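Local coordinates for uncharacterized protein (PDB 5F2H) that is of unknown function but, as a member of the alpha/beta hydrolase superfamily, probably acts as a hydrolase, at residues V213-Y216 against T217-K221. Numbering follows the deposited sequence.
Sequences VALY and TILHK
The last two turns of helix 209-219 and its C-terminal cap bring Y216 and H220, four residues apart, ring against ring. The H220 imidazole lies over one face of the phenol, CD2 sitting above the ring centre, and H220 NE2 comes 3.2 Å from Y216 CE1. The planes are inclined at 52° with centroids 4.3 Å apart, an oblique aromatic pair. Y216 sends CG anti to its own N, which carries the ring along the helix toward H220. Y216 O lies in the plane of the H220 imidazole, at its edge by CD2. That carbonyl also accepts from H220 N at 3.2 Å, through a bent N-H (142°), where the chain begins to leave helical geometry. Y216 OH is hydrogen-bonded to Q180 NE2, and the K183 side chain of helix 179-195 touches the side chains of both Y216 and H220.

One turn back, V213 O takes two donors from T217: N at 2.8 Å, and OG1 at 2.9 Å from the opposite face of the carbonyl plane. T217 OG1 stands beside its own backbone N (chi1 -60°), which folds its hydroxyl back over the preceding turn. Further round the helix, L215 CG meets L219 CD1 at 4.1 Å, and A214 and I218 both lie against I204 of strand 202-207.

K221, with positive phi, is the C-prime residue of a Schellman motif: D222 N reaches back to T217 O, and K221 N bonds to I218 O at 2.9 Å. The motif ends the connecting helix of the beta-alpha-beta unit made with strands 202-207 and 227-231. In alpha/beta hydrolases this is the helix that follows the nucleophile elbow, consistent with a GxSxG pattern, unconfirmed as an elbow, where strand 202-207 runs into the helix.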
loop_
_atom_site.group_PDB
_atom_site.type_symbol
_atom_site.label_atom_id
_atom_site.label_comp_id
_atom_site.label_asym_id
_atom_site.label_seq_id
_atom_site.Cartn_x
_atom_site.Cartn_y
_atom_site.Cartn_z
ATOM N N VAL B 213 23.391 11.958 12.296
ATOM C CA VAL B 213 22.301 12.078 13.266
ATOM C C VAL B 213 21.344 10.904 13.098
ATOM O O VAL B 213 20.810 10.358 14.075
ATOM C CB VAL B 213 21.533 13.385 13.105
ATOM C CG1 VAL B 213 20.372 13.447 14.069
ATOM C CG2 VAL B 213 22.437 14.576 13.331
ATOM N N ALA B 214 21.120 10.514 11.845
ATOM C CA ALA B 214 20.233 9.400 11.567
ATOM C C ALA B 214 20.737 8.157 12.297
ATOM O O ALA B 214 19.963 7.455 12.942
ATOM C CB ALA B 214 20.181 9.118 10.081
ATOM N N LEU B 215 22.034 7.882 12.195
ATOM C CA LEU B 215 22.587 6.710 12.830
ATOM C C LEU B 215 22.611 6.865 14.372
ATOM O O LEU B 215 22.331 5.918 15.096
ATOM C CB LEU B 215 23.992 6.413 12.297
ATOM C CG LEU B 215 24.619 5.094 12.793
ATOM C CD1 LEU B 215 23.797 3.911 12.312
ATOM C CD2 LEU B 215 26.050 4.929 12.320
ATOM N N TYR B 216 22.924 8.053 14.864
ATOM C CA TYR B 216 22.958 8.272 16.299
ATOM C C TYR B 216 21.583 7.986 16.882
ATOM O O TYR B 216 21.440 7.200 17.801
ATOM C CB TYR B 216 23.387 9.706 16.582
ATOM C CG TYR B 216 23.605 10.021 18.030
ATOM C CD1 TYR B 216 24.705 9.513 18.701
ATOM C CD2 TYR B 216 22.822 10.953 18.688
ATOM C CE1 TYR B 216 24.962 9.841 20.015
ATOM C CE2 TYR B 216 23.084 11.302 20.005
ATOM C CZ TYR B 216 24.151 10.734 20.667
ATOM O OH TYR B 216 24.416 11.053 21.979
ATOM N N THR B 217 20.564 8.558 16.264
ATOM C CA THR B 217 19.179 8.388 16.705
ATOM C C THR B 217 18.752 6.926 16.766
ATOM O O THR B 217 18.211 6.469 17.769
ATOM C CB THR B 217 18.227 9.195 15.786
ATOM O OG1 THR B 217 18.589 10.585 15.850
ATOM C CG2 THR B 217 16.806 9.071 16.234
ATOM N N ILE B 218 18.985 6.201 15.682
ATOM C CA ILE B 218 18.635 4.790 15.634
ATOM C C ILE B 218 19.214 4.009 16.788
ATOM O O ILE B 218 18.514 3.237 17.420
ATOM C CB ILE B 218 19.212 4.100 14.393
ATOM C CG1 ILE B 218 18.520 4.608 13.125
ATOM C CG2 ILE B 218 19.011 2.587 14.488
ATOM C CD1 ILE B 218 19.072 4.001 11.843
ATOM N N LEU B 219 20.505 4.207 17.033
ATOM C CA LEU B 219 21.225 3.500 18.077
ATOM C C LEU B 219 20.747 3.799 19.486
ATOM O O LEU B 219 20.904 2.955 20.361
ATOM C CB LEU B 219 22.729 3.720 17.947
ATOM C CG LEU B 219 23.298 3.253 16.598
ATOM C CD1 LEU B 219 24.800 3.488 16.562
ATOM C CD2 LEU B 219 22.979 1.793 16.296
ATOM N N HIS B 220 20.190 4.987 19.715
ATOM C CA HIS B 220 19.642 5.334 21.024
ATOM C C HIS B 220 18.175 4.924 21.070
ATOM O O HIS B 220 17.425 5.346 21.955
ATOM C CB HIS B 220 19.807 6.809 21.328
ATOM C CG HIS B 220 21.205 7.186 21.654
ATOM N ND1 HIS B 220 21.641 7.336 22.954
ATOM C CD2 HIS B 220 22.288 7.373 20.868
ATOM C CE1 HIS B 220 22.926 7.640 22.951
ATOM N NE2 HIS B 220 23.340 7.673 21.697
ATOM N N LYS B 221 17.802 4.046 20.137
ATOM C CA LYS B 221 16.448 3.526 20.003
ATOM C C LYS B 221 15.388 4.622 20.101
ATOM O O LYS B 221 14.301 4.411 20.627
ATOM C CB LYS B 221 16.186 2.380 21.000
ATOM C CG LYS B 221 17.130 1.187 20.815
ATOM C CD LYS B 221 16.723 -0.112 21.520
ATOM C CE LYS B 221 16.574 -0.007 23.034
ATOM N NZ LYS B 221 17.859 0.249 23.733
#